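Long-range contact in 6b protein (Agrobacterium vitis, PDB 3AQ2), which probably acts as a toxin with an ADP-ribosylation fold that disturbs plant cell proliferation, with links to the host miRNA machinery: residues N131-F143 with H194-T206. Sequence-based numbering, arbitrary orientation.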
# COMPACT_ATOMS: atom_id res chain seq x y z
N ASN A 131 -1.44 12.30 4.19
CA ASN A 131 -1.72 10.95 4.70
C ASN A 131 -3.10 10.81 5.37
O ASN A 131 -3.29 9.92 6.19
CB ASN A 131 -0.60 10.45 5.63
CG ASN A 131 -0.38 11.34 6.85
OD1 ASN A 131 0.35 12.30 6.77
ND2 ASN A 131 -0.99 10.98 7.98
N GLY A 132 -4.04 11.67 4.98
CA GLY A 132 -5.40 11.64 5.54
C GLY A 132 -6.22 10.46 5.06
O GLY A 132 -7.28 10.18 5.63
N PHE A 133 -5.76 9.79 4.00
CA PHE A 133 -6.43 8.63 3.40
C PHE A 133 -5.45 7.48 3.23
O PHE A 133 -4.26 7.64 3.52
CB PHE A 133 -7.07 9.03 2.05
CG PHE A 133 -8.26 9.93 2.23
CD1 PHE A 133 -8.09 11.26 2.62
CD2 PHE A 133 -9.56 9.43 2.08
CE1 PHE A 133 -9.20 12.09 2.85
CE2 PHE A 133 -10.67 10.26 2.31
CZ PHE A 133 -10.49 11.59 2.68
N PHE A 134 -5.92 6.32 2.79
CA PHE A 134 -5.01 5.19 2.63
C PHE A 134 -5.42 4.28 1.50
O PHE A 134 -6.59 4.21 1.11
CB PHE A 134 -4.92 4.36 3.93
CG PHE A 134 -6.21 3.64 4.28
CD1 PHE A 134 -6.47 2.36 3.77
CD2 PHE A 134 -7.16 4.24 5.11
CE1 PHE A 134 -7.67 1.67 4.08
CE2 PHE A 134 -8.36 3.56 5.44
CZ PHE A 134 -8.62 2.29 4.93
N LEU A 135 -4.42 3.57 1.00
CA LEU A 135 -4.59 2.43 0.10
C LEU A 135 -4.19 1.19 0.90
O LEU A 135 -3.10 1.15 1.48
CB LEU A 135 -3.68 2.58 -1.12
CG LEU A 135 -3.88 3.86 -1.94
CD1 LEU A 135 -2.78 4.01 -2.99
CD2 LEU A 135 -5.26 3.85 -2.58
N ALA A 136 -5.06 0.20 0.96
CA ALA A 136 -4.74 -1.08 1.60
C ALA A 136 -4.30 -2.06 0.53
O ALA A 136 -5.00 -2.27 -0.47
CB ALA A 136 -5.95 -1.59 2.38
N ILE A 137 -3.13 -2.67 0.74
CA ILE A 137 -2.55 -3.55 -0.26
C ILE A 137 -2.05 -4.86 0.33
O ILE A 137 -1.83 -4.96 1.55
CB ILE A 137 -1.34 -2.89 -0.99
CG1 ILE A 137 -0.21 -2.55 0.01
CG2 ILE A 137 -1.80 -1.68 -1.84
CD1 ILE A 137 1.13 -2.26 -0.69
N LEU A 138 -1.92 -5.85 -0.53
CA LEU A 138 -1.09 -7.01 -0.25
C LEU A 138 0.21 -6.79 -1.01
O LEU A 138 0.21 -6.42 -2.19
CB LEU A 138 -1.79 -8.29 -0.70
CG LEU A 138 -2.97 -8.62 0.22
CD1 LEU A 138 -3.93 -9.57 -0.47
CD2 LEU A 138 -2.51 -9.20 1.55
N MET A 139 1.33 -6.96 -0.31
CA MET A 139 2.64 -6.63 -0.88
C MET A 139 3.19 -7.74 -1.77
O MET A 139 2.98 -8.93 -1.51
CB MET A 139 3.64 -6.35 0.25
CG MET A 139 3.34 -5.05 0.97
SD MET A 139 4.45 -4.78 2.36
CE MET A 139 4.11 -6.26 3.32
N SER A 140 3.88 -7.31 -2.82
CA SER A 140 4.59 -8.22 -3.71
C SER A 140 5.93 -8.65 -3.10
O SER A 140 6.32 -8.17 -2.03
CB SER A 140 4.86 -7.52 -5.04
OG SER A 140 5.89 -6.56 -4.86
N GLN A 141 6.64 -9.53 -3.79
CA GLN A 141 7.92 -10.01 -3.28
C GLN A 141 8.99 -8.91 -3.34
O GLN A 141 10.07 -9.05 -2.75
CB GLN A 141 8.38 -11.29 -3.99
CG GLN A 141 9.22 -11.07 -5.27
CD GLN A 141 8.39 -10.74 -6.52
OE1 GLN A 141 7.29 -10.19 -6.45
NE2 GLN A 141 8.95 -11.07 -7.68
N LEU A 142 8.69 -7.81 -4.03
CA LEU A 142 9.64 -6.70 -4.14
C LEU A 142 9.63 -5.77 -2.93
O LEU A 142 10.48 -4.86 -2.83
CB LEU A 142 9.43 -5.91 -5.43
CG LEU A 142 9.53 -6.72 -6.72
CD1 LEU A 142 9.28 -5.80 -7.89
CD2 LEU A 142 10.89 -7.40 -6.87
N PHE A 143 8.68 -5.95 -2.02
CA PHE A 143 8.69 -5.20 -0.77
C PHE A 143 9.62 -5.91 0.22
O PHE A 143 9.47 -7.12 0.47
CB PHE A 143 7.28 -5.12 -0.18
CG PHE A 143 6.39 -4.09 -0.84
CD1 PHE A 143 5.70 -4.40 -2.01
CD2 PHE A 143 6.23 -2.82 -0.28
CE1 PHE A 143 4.85 -3.46 -2.62
CE2 PHE A 143 5.39 -1.87 -0.88
CZ PHE A 143 4.69 -2.20 -2.05
N HIS A 194 1.20 0.34 -12.21
CA HIS A 194 0.03 -0.53 -12.19
C HIS A 194 0.18 -1.55 -11.05
O HIS A 194 1.16 -2.30 -11.02
CB HIS A 194 -0.10 -1.23 -13.54
CG HIS A 194 -1.11 -2.32 -13.57
ND1 HIS A 194 -2.36 -2.22 -12.99
CD2 HIS A 194 -1.08 -3.53 -14.19
CE1 HIS A 194 -3.04 -3.33 -13.21
NE2 HIS A 194 -2.28 -4.15 -13.93
N TYR A 195 -0.77 -1.56 -10.12
CA TYR A 195 -0.65 -2.40 -8.93
C TYR A 195 -2.03 -2.64 -8.30
O TYR A 195 -2.81 -1.70 -8.19
CB TYR A 195 0.27 -1.71 -7.91
CG TYR A 195 0.76 -2.62 -6.80
CD1 TYR A 195 2.01 -3.24 -6.89
CD2 TYR A 195 -0.03 -2.85 -5.66
CE1 TYR A 195 2.47 -4.08 -5.87
CE2 TYR A 195 0.42 -3.69 -4.64
CZ TYR A 195 1.67 -4.30 -4.75
OH TYR A 195 2.11 -5.12 -3.75
N PRO A 196 -2.33 -3.89 -7.90
CA PRO A 196 -3.67 -4.15 -7.37
C PRO A 196 -3.89 -3.50 -6.02
O PRO A 196 -3.03 -3.60 -5.14
CB PRO A 196 -3.72 -5.68 -7.22
CG PRO A 196 -2.57 -6.19 -8.07
CD PRO A 196 -1.52 -5.13 -7.92
N ILE A 197 -5.03 -2.85 -5.87
CA ILE A 197 -5.41 -2.23 -4.61
C ILE A 197 -6.56 -3.03 -4.02
O ILE A 197 -7.55 -3.28 -4.71
CB ILE A 197 -5.84 -0.74 -4.83
CG1 ILE A 197 -4.73 0.05 -5.57
CG2 ILE A 197 -6.21 -0.08 -3.49
CD1 ILE A 197 -3.35 0.05 -4.88
N VAL A 198 -6.42 -3.46 -2.77
CA VAL A 198 -7.49 -4.22 -2.12
C VAL A 198 -8.65 -3.29 -1.74
O VAL A 198 -9.81 -3.55 -2.07
CB VAL A 198 -6.99 -4.98 -0.88
CG1 VAL A 198 -8.15 -5.72 -0.19
CG2 VAL A 198 -5.87 -5.95 -1.28
N ALA A 199 -8.31 -2.20 -1.07
CA ALA A 199 -9.30 -1.25 -0.59
C ALA A 199 -8.70 0.15 -0.47
O ALA A 199 -7.48 0.30 -0.43
CB ALA A 199 -9.85 -1.70 0.77
N LEU A 200 -9.56 1.16 -0.40
CA LEU A 200 -9.13 2.51 -0.04
C LEU A 200 -10.05 3.05 1.05
O LEU A 200 -11.18 2.58 1.20
CB LEU A 200 -9.10 3.45 -1.26
CG LEU A 200 -10.43 3.89 -1.90
CD1 LEU A 200 -10.30 5.28 -2.52
CD2 LEU A 200 -10.91 2.89 -2.97
N GLY A 201 -9.56 4.00 1.83
CA GLY A 201 -10.39 4.54 2.89
C GLY A 201 -9.81 5.82 3.45
O GLY A 201 -8.82 6.35 2.93
N SER A 202 -10.47 6.30 4.50
CA SER A 202 -10.08 7.52 5.20
C SER A 202 -9.38 7.19 6.53
O SER A 202 -9.66 6.16 7.14
CB SER A 202 -11.32 8.36 5.48
OG SER A 202 -11.00 9.49 6.28
N CYS A 203 -8.49 8.09 6.96
CA CYS A 203 -7.84 8.01 8.27
C CYS A 203 -8.54 8.88 9.31
O CYS A 203 -8.15 8.90 10.47
CB CYS A 203 -6.36 8.42 8.17
SG CYS A 203 -5.45 7.33 7.08
N HIS A 204 -9.59 9.59 8.89
CA HIS A 204 -10.33 10.50 9.76
C HIS A 204 -11.46 9.71 10.41
O HIS A 204 -12.64 9.85 10.04
CB HIS A 204 -10.83 11.70 8.97
CG HIS A 204 -9.73 12.43 8.28
ND1 HIS A 204 -8.70 13.04 8.98
CD2 HIS A 204 -9.45 12.61 6.97
CE1 HIS A 204 -7.85 13.58 8.12
NE2 HIS A 204 -8.29 13.33 6.90
N LEU A 205 -11.07 8.90 11.39
CA LEU A 205 -11.95 7.86 11.91
C LEU A 205 -12.49 8.19 13.29
O LEU A 205 -11.86 8.92 14.05
CB LEU A 205 -11.21 6.51 11.95
CG LEU A 205 -10.67 6.04 10.59
CD1 LEU A 205 -9.71 4.85 10.75
CD2 LEU A 205 -11.83 5.68 9.65
N THR A 206 -13.65 7.63 13.58
CA THR A 206 -14.29 7.78 14.88
C THR A 206 -14.16 6.45 15.63
O THR A 206 -14.40 5.38 15.07
CB THR A 206 -15.77 8.14 14.72
OG1 THR A 206 -15.90 9.27 13.84
CG2 THR A 206 -16.38 8.51 16.07
O HOH W 1 -2.43 -5.54 -3.31
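Phe134 and Gly201 form a hydrogen-bonded pair between antiparallel strands 133-137 and 199-202, the central two of a four-stranded sheet in the ADP-ribosylation fold. Strands 66-70 and 12-13 flank them.

Backbone bonds set the register. Phe134 N gives to Gly201 O at 2.9 Å, and Gly201 N returns to Phe134 O. Ala136 N bonds Ala199 O. A classic bulge follows: Val198 and Ala199 both face Ala136, whose O takes Val198 N at 3.0 Å and, weakly, Ala199 N. At the other end, Cys203 N reaches Gly132 O.

Aromatic contacts lie on both faces of the sheet. The Phe134 CG sits between its backbone N and carbonyl carbon (chi1 67°), which lays the ring over Gly201, whose backbone no side chain screens. Gly201 CA lies 3.8 Å from the ring centroid in a CH-pi contact. Cys203 SG meets the edge of this ring. On the other sheet face, Phe133 receives the His204 edge in an offset edge-to-face pair, planes at 77°.

Apolar side chains continue the Phe133 face. Leu135 CD2 touches Leu200 CB and Ile197 CG2, with helix 72-81 packed against Leu135 and Leu200.

Beyond the bulge, polar groups bridge the segments. A water accepts from Leu138 N and donates to Pro196 O. The OH of the buried Tyr195 donates to Leu138 O at 2.8 Å and weakly accepts from Ser140 N at 3.0 Å, while Phe143 CE1 lies 3.4 Å from that same Tyr195 OH.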